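Local coordinates for CDP-archaeol synthase (Aeropyrum pernix K1, PDB 5GUF), which catalyses the transfer of a cytidylyl group from CTP to an archaeal ether-lipid phosphate, forming CDP-archaeol in the membrane and releasing diphosphate, at residues A[11-14]-A[15-18]; A[49-52]-A[53-57]. One frame throughout, in Å; residues are numbered along the deposited sequence.

Contact 1 (A[11-14]-A[15-18]); sequences IDNI and LEAI. With MG (magnesium ion), chain D.
Asn-13 is the N-cap of helix 14-29, and its side chain closes over the first turn while Asp-12 and Glu-16, next to it, hold a magnesium ion. Asn-13 OD1 accepts from Glu-16 N at 3.0 Å, the donor standing well above the amide plane. The cap depends on a first torsion that sets CG between the backbone N and the carbonyl carbon (chi1 73°), turning the amide back over the helix start. The amide lies within 27° of parallel to the Glu-16 carboxylate, yet Asn-13 ND2 makes no hydrogen bond to OE2. Behind the cap the helix proper begins with Ala-17 N to Asn-13 O at 3.0 Å. An alanine in place of Asn-13 is likely to leave Glu-16 N without its capping acceptor and the first turn easier to fray.

The tight side is apolar. Ile-11 CG2 sits on Ala-17 CB at 3.7 Å, and Ile-11 CD1 reaches Glu-16 CG at 3.9 Å; Trp-141 and Val-145 pack against both Ile-11 and Ala-17. On the looser side the Leu-15 side chain lies on the surface, turned out from the helix start, and waters join the metal. Glu-16 runs extended, CG anti to the backbone N (chi1 172°), to bring OE2 within 2.2 Å of the magnesium. Asp-8 and the carbonyl of Arg-10 complete the protein's share of the site. Asp-12 OD1 is a longer ligand, 2.5 Å from the magnesium, and Asp-12 OD2 accepts from a metal-bound water.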
ATOM      1  N   ILE A  11      -3.509  -2.373 -21.234  1.00 31.67           N
ATOM      2  CA  ILE A  11      -2.672  -3.227 -20.394  1.00 36.55           C
ATOM      3  C   ILE A  11      -3.603  -4.190 -19.668  1.00 31.88           C
ATOM      4  O   ILE A  11      -4.241  -3.822 -18.678  1.00 33.32           O
ATOM      5  CB  ILE A  11      -1.834  -2.410 -19.411  1.00 31.44           C
ATOM      6  CG1 ILE A  11      -1.165  -1.273 -20.170  1.00 30.80           C
ATOM      7  CG2 ILE A  11      -0.831  -3.317 -18.678  1.00 29.81           C
ATOM      8  CD1 ILE A  11      -0.259  -1.765 -21.275  1.00 35.37           C
ATOM      9  N   ASP A  12      -3.660  -5.435 -20.141  1.00 31.83           N
ATOM     10  CA  ASP A  12      -4.643  -6.381 -19.632  1.00 32.39           C
ATOM     11  C   ASP A  12      -4.060  -7.763 -19.392  1.00 33.59           C
ATOM     12  O   ASP A  12      -4.823  -8.717 -19.224  1.00 43.16           O
ATOM     13  CB  ASP A  12      -5.853  -6.480 -20.583  1.00 36.84           C
ATOM     14  CG  ASP A  12      -5.449  -6.667 -22.052  1.00 40.55           C
ATOM     15  OD1 ASP A  12      -4.276  -6.995 -22.349  1.00 37.46           O
ATOM     16  OD2 ASP A  12      -6.329  -6.485 -22.922  1.00 46.70           O
ATOM     17  N   ASN A  13      -2.745  -7.914 -19.364  1.00 35.87           N
ATOM     18  CA  ASN A  13      -2.175  -9.145 -18.853  1.00 35.27           C
ATOM     19  C   ASN A  13      -0.842  -8.814 -18.197  1.00 33.97           C
ATOM     20  O   ASN A  13      -0.216  -7.797 -18.512  1.00 34.23           O
ATOM     21  CB  ASN A  13      -2.039 -10.204 -19.959  1.00 37.11           C
ATOM     22  CG  ASN A  13      -0.929  -9.902 -20.920  1.00 39.11           C
ATOM     23  OD1 ASN A  13       0.229 -10.244 -20.675  1.00 44.54           O
ATOM     24  ND2 ASN A  13      -1.266  -9.247 -22.017  1.00 39.36           N
ATOM     25  N   ILE A  14      -0.417  -9.690 -17.282  1.00 36.53           N
ATOM     26  CA  ILE A  14       0.677  -9.361 -16.373  1.00 31.31           C
ATOM     27  C   ILE A  14       2.003  -9.290 -17.108  1.00 35.20           C
ATOM     28  O   ILE A  14       2.875  -8.496 -16.738  1.00 39.91           O
ATOM     29  CB  ILE A  14       0.740 -10.355 -15.196  1.00 36.07           C
ATOM     30  CG1 ILE A  14       1.800  -9.916 -14.181  1.00 40.94           C
ATOM     31  CG2 ILE A  14       1.058 -11.757 -15.683  1.00 39.51           C
ATOM     32  CD1 ILE A  14       1.565  -8.520 -13.603  1.00 41.59           C
ATOM     33  N   LEU A  15       2.182 -10.091 -18.161  1.00 33.50           N
ATOM     34  CA  LEU A  15       3.422 -10.020 -18.925  1.00 36.40           C
ATOM     35  C   LEU A  15       3.525  -8.700 -19.680  1.00 36.09           C
ATOM     36  O   LEU A  15       4.608  -8.102 -19.758  1.00 35.70           O
ATOM     37  CB  LEU A  15       3.516 -11.203 -19.886  1.00 35.21           C
ATOM     38  CG  LEU A  15       4.662 -11.144 -20.907  1.00 45.68           C
ATOM     39  CD1 LEU A  15       5.995 -10.966 -20.209  1.00 40.81           C
ATOM     40  CD2 LEU A  15       4.682 -12.395 -21.819  1.00 47.62           C
ATOM     41  N   GLU A  16       2.401  -8.220 -20.215  1.00 31.25           N
ATOM     42  CA  GLU A  16       2.390  -6.938 -20.911  1.00 31.94           C
ATOM     43  C   GLU A  16       2.643  -5.793 -19.933  1.00 31.75           C
ATOM     44  O   GLU A  16       3.391  -4.858 -20.239  1.00 31.70           O
ATOM     45  CB  GLU A  16       1.053  -6.792 -21.658  1.00 32.10           C
ATOM     46  CG  GLU A  16       0.729  -5.440 -22.301  1.00 34.76           C
ATOM     47  CD  GLU A  16      -0.559  -5.494 -23.163  1.00 39.21           C
ATOM     48  OE1 GLU A  16      -0.552  -5.014 -24.322  1.00 33.19           O
ATOM     49  OE2 GLU A  16      -1.578  -6.036 -22.682  1.00 32.06           O
ATOM     50  N   ALA A  17       2.069  -5.873 -18.732  1.00 32.54           N
ATOM     51  CA  ALA A  17       2.402  -4.897 -17.699  1.00 31.11           C
ATOM     52  C   ALA A  17       3.873  -4.979 -17.332  1.00 31.49           C
ATOM     53  O   ALA A  17       4.525  -3.956 -17.096  1.00 33.12           O
ATOM     54  CB  ALA A  17       1.538  -5.120 -16.457  1.00 28.92           C
ATOM     55  N   ILE A  18       4.419  -6.193 -17.279  1.00 33.29           N
ATOM     56  CA  ILE A  18       5.806  -6.325 -16.863  1.00 33.16           C
ATOM     57  C   ILE A  18       6.726  -5.740 -17.921  1.00 36.52           C
ATOM     58  O   ILE A  18       7.723  -5.088 -17.590  1.00 35.20           O
ATOM     59  CB  ILE A  18       6.117  -7.794 -16.544  1.00 38.94           C
ATOM     60  CG1 ILE A  18       5.578  -8.136 -15.148  1.00 33.07           C
ATOM     61  CG2 ILE A  18       7.606  -8.068 -16.650  1.00 38.33           C
ATOM     62  CD1 ILE A  18       5.433  -9.622 -14.896  1.00 36.28           C
TER
HETATM   63 MG    MG D 203      -3.210  -5.552 -24.132  1.00 18.53          MG
HETATM   64  O   HOH W   1      -5.447  -6.056 -25.185  1.00 31.17           O
HETATM   65  O   HOH W   2      -3.145  -7.251 -24.693  1.00 41.24           O

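Contact 2 (A[49-52]-A[53-57]); sequences GRRL and LGDGK. With CTP (cytidine-5'-triphosphate), chain B.
The backbone doubles back after Arg-51, whose CA comes within 5.1 Å of Gly-54 CA, and then makes a type I beta turn from Gly-54 to Lys-57. This is part of the CTP-binding loop that joins helix 31-34 to helix 59-80. Gly-54 takes a positive phi of 101°, where any side chain would run into the carbonyl oxygen of Leu-53.

The Arg-51 chain folds back on itself beyond CG (chi3 -64°), which lays its guanidinium flat over Gly-54, with Gly-54 CA 3.8 Å from the guanidinium plane and over its centre. The edge of the group then meets Asp-55 in an end-on salt bridge: Arg-51 NH1 lies 2.9 Å and Arg-51 NH2 3.1 Å from the same atom, Asp-55 OD1. That oxygen is in the guanidinium plane, but the two nitrogens reach it from one face of the carboxylate, the planes being 66° apart. NH2 also pairs with Asp-41, the stronger polar partner of this arginine, so NH2 has two acidic partners, Asp-55 and Asp-41. Leu-52 and Leu-53 meet more loosely, CG to CG at 4.3 Å, and Leu-53 goes on to touch Met-101 and Phe-105 of helix 84-109.

Past the salt bridge the turn belongs to the nucleotide. Gly-56 passes so near the triphosphate that a CB on it would collide with CTP O3B. Lys-57, also salt-bridged to Asp-100, lays its CD 3.7 Å from CTP C5 and sends NZ onward to the alpha-phosphate, ending in a very short 2.5 Å hydrogen bond from Lys-57 NZ to CTP O2A.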
ATOM      1  N   GLY A  49      11.568  20.573  10.808  1.00 35.36           N
ATOM      2  CA  GLY A  49      12.835  20.033  11.254  1.00 35.72           C
ATOM      3  C   GLY A  49      13.414  18.925  10.403  1.00 34.52           C
ATOM      4  O   GLY A  49      14.520  18.458  10.701  1.00 34.94           O
ATOM      5  N   ARG A  50      12.715  18.487   9.364  1.00 32.99           N
ATOM      6  CA  ARG A  50      13.140  17.350   8.569  1.00 33.79           C
ATOM      7  C   ARG A  50      13.622  17.823   7.204  1.00 34.10           C
ATOM      8  O   ARG A  50      13.201  18.870   6.703  1.00 34.15           O
ATOM      9  CB  ARG A  50      11.992  16.343   8.398  1.00 42.42           C
ATOM     10  CG  ARG A  50      11.569  15.622   9.678  1.00 38.57           C
ATOM     11  CD  ARG A  50      12.733  14.871  10.287  1.00 48.31           C
ATOM     12  NE  ARG A  50      12.576  14.725  11.733  1.00 57.99           N
ATOM     13  CZ  ARG A  50      12.746  13.595  12.412  1.00 57.37           C
ATOM     14  NH1 ARG A  50      13.099  12.475  11.796  1.00 47.32           N
ATOM     15  NH2 ARG A  50      12.563  13.595  13.726  1.00 65.38           N
ATOM     16  N   ARG A  51      14.489  17.018   6.592  1.00 34.84           N
ATOM     17  CA  ARG A  51      14.943  17.309   5.236  1.00 32.89           C
ATOM     18  C   ARG A  51      13.760  17.314   4.276  1.00 33.06           C
ATOM     19  O   ARG A  51      12.742  16.654   4.502  1.00 35.64           O
ATOM     20  CB  ARG A  51      15.972  16.281   4.788  1.00 35.25           C
ATOM     21  CG  ARG A  51      17.307  16.421   5.484  1.00 33.79           C
ATOM     22  CD  ARG A  51      18.136  17.528   4.870  1.00 31.65           C
ATOM     23  NE  ARG A  51      18.488  17.220   3.485  1.00 40.85           N
ATOM     24  CZ  ARG A  51      19.451  16.374   3.106  1.00 39.45           C
ATOM     25  NH1 ARG A  51      20.200  15.722   3.996  1.00 29.57           N
ATOM     26  NH2 ARG A  51      19.668  16.178   1.816  1.00 37.51           N
ATOM     27  N   LEU A  52      13.881  18.106   3.217  1.00 32.40           N
ATOM     28  CA  LEU A  52      12.850  18.110   2.184  1.00 32.49           C
ATOM     29  C   LEU A  52      12.709  16.723   1.556  1.00 39.32           C
ATOM     30  O   LEU A  52      11.597  16.191   1.435  1.00 35.26           O
ATOM     31  CB  LEU A  52      13.189  19.160   1.130  1.00 29.75           C
ATOM     32  CG  LEU A  52      12.333  19.167  -0.132  1.00 43.11           C
ATOM     33  CD1 LEU A  52      10.927  19.616   0.204  1.00 42.73           C
ATOM     34  CD2 LEU A  52      12.960  20.041  -1.217  1.00 37.30           C
ATOM     35  N   LEU A  53      13.837  16.111   1.176  1.00 34.55           N
ATOM     36  CA  LEU A  53      13.884  14.748   0.649  1.00 33.21           C
ATOM     37  C   LEU A  53      14.807  13.836   1.431  1.00 33.38           C
ATOM     38  O   LEU A  53      14.465  12.672   1.654  1.00 33.26           O
ATOM     39  CB  LEU A  53      14.317  14.745  -0.828  1.00 26.66           C
ATOM     40  CG  LEU A  53      13.328  15.381  -1.825  1.00 38.85           C
ATOM     41  CD1 LEU A  53      13.838  15.281  -3.279  1.00 34.79           C
ATOM     42  CD2 LEU A  53      11.910  14.800  -1.705  1.00 30.61           C
ATOM     43  N   GLY A  54      15.960  14.336   1.874  1.00 33.67           N
ATOM     44  CA  GLY A  54      16.962  13.516   2.513  1.00 23.30           C
ATOM     45  C   GLY A  54      18.090  13.178   1.556  1.00 43.85           C
ATOM     46  O   GLY A  54      18.020  13.409   0.341  1.00 38.21           O
ATOM     47  N   ASP A  55      19.150  12.597   2.137  1.00 35.57           N
ATOM     48  CA  ASP A  55      20.351  12.260   1.379  1.00 46.01           C
ATOM     49  C   ASP A  55      20.152  11.073   0.447  1.00 41.65           C
ATOM     50  O   ASP A  55      20.986  10.853  -0.431  1.00 43.04           O
ATOM     51  CB  ASP A  55      21.518  11.960   2.330  1.00 40.30           C
ATOM     52  CG  ASP A  55      22.153  13.220   2.886  1.00 48.46           C
ATOM     53  OD1 ASP A  55      22.035  14.288   2.231  1.00 45.13           O
ATOM     54  OD2 ASP A  55      22.776  13.138   3.969  1.00 50.79           O
ATOM     55  N   GLY A  56      19.085  10.300   0.624  1.00 43.04           N
ATOM     56  CA  GLY A  56      18.878   9.135  -0.206  1.00 40.99           C
ATOM     57  C   GLY A  56      18.522   9.442  -1.643  1.00 40.96           C
ATOM     58  O   GLY A  56      18.478   8.515  -2.451  1.00 42.27           O
ATOM     59  N   LYS A  57      18.263  10.702  -1.979  1.00 34.60           N
ATOM     60  CA  LYS A  57      17.865  11.110  -3.326  1.00 38.29           C
ATOM     61  C   LYS A  57      18.970  12.010  -3.864  1.00 45.42           C
ATOM     62  O   LYS A  57      19.066  13.185  -3.487  1.00 40.30           O
ATOM     63  CB  LYS A  57      16.518  11.830  -3.312  1.00 34.83           C
ATOM     64  CG  LYS A  57      15.399  11.016  -2.706  1.00 38.59           C
ATOM     65  CD  LYS A  57      15.276   9.637  -3.372  1.00 47.70           C
ATOM     66  CE  LYS A  57      14.650   8.661  -2.405  1.00 47.09           C
ATOM     67  NZ  LYS A  57      14.665   7.231  -2.770  1.00 55.47           N
TER
HETATM   68  N1  CTP B 201      19.361   6.640  -4.471  1.00 49.22           N
HETATM   69  C2  CTP B 201      19.908   7.792  -5.032  1.00 49.08           C
HETATM   70  N3  CTP B 201      19.126   8.694  -5.738  1.00 45.54           N
HETATM   71  C4  CTP B 201      17.782   8.413  -5.939  1.00 45.59           C
HETATM   72  C5  CTP B 201      17.239   7.233  -5.416  1.00 44.66           C
HETATM   73  C6  CTP B 201      17.996   6.448  -4.541  1.00 47.45           C
HETATM   74  O2  CTP B 201      21.107   8.025  -4.902  1.00 57.25           O
HETATM   75  N4  CTP B 201      17.031   9.271  -6.626  1.00 40.76           N
HETATM   76  C1' CTP B 201      20.269   5.682  -3.772  1.00 55.24           C
HETATM   77  C2' CTP B 201      20.647   6.205  -2.394  1.00 60.42           C
HETATM   78  O2' CTP B 201      21.938   5.733  -2.077  1.00 56.04           O
HETATM   79  C3' CTP B 201      19.651   5.528  -1.490  1.00 54.28           C
HETATM   80  C4' CTP B 201      19.573   4.153  -2.142  1.00 62.10           C
HETATM   81  O4' CTP B 201      19.696   4.394  -3.542  1.00 52.61           O
HETATM   82  O3' CTP B 201      20.108   5.492  -0.164  1.00 56.58           O
HETATM   83  C5' CTP B 201      18.295   3.400  -1.772  1.00 58.98           C
HETATM   84  O5' CTP B 201      17.147   4.047  -2.278  1.00 60.30           O
HETATM   85  PA  CTP B 201      15.920   4.369  -1.296  1.00 51.64           P
HETATM   86  O1A CTP B 201      15.627   3.097  -0.531  1.00 42.79           O
HETATM   87  O2A CTP B 201      14.702   4.876  -2.043  1.00 57.54           O
HETATM   88  O3A CTP B 201      16.493   5.535  -0.340  1.00 54.51           O
HETATM   89  PB  CTP B 201      16.591   5.436   1.266  1.00 56.11           P
HETATM   90  O1B CTP B 201      18.050   5.295   1.646  1.00 53.29           O
HETATM   91  O2B CTP B 201      15.802   4.290   1.847  1.00 47.81           O
HETATM   92  O3B CTP B 201      15.981   6.862   1.731  1.00 48.74           O
HETATM   93  PG  CTP B 201      14.397   7.124   1.971  1.00 36.15           P
HETATM   94  O1G CTP B 201      14.098   6.918   3.433  1.00 39.56           O
HETATM   95  O2G CTP B 201      14.133   8.522   1.506  1.00 32.35           O
HETATM   96  O3G CTP B 201      13.554   6.180   1.161  1.00 46.74           O

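Overall arrangement
Contacts 1 and 2 come one after the other along the chain but sit on opposite sides of its centre, their own centres about 34 Å apart and their nearest atoms about 20 Å apart. They share no helix or strand. Contact 1 is the more buried, a helix start backed by strand 140-141 and helix 143-161; its carboxylates are turned to a metal ion remote from the nucleotide. Contact 2 lies nearer the surface in an irregular loop, where cationic side chains dominate: one is paired with acidic residues, the other with both an aspartate and a phosphate. Only contact 2 supplies residues to the CTP pocket.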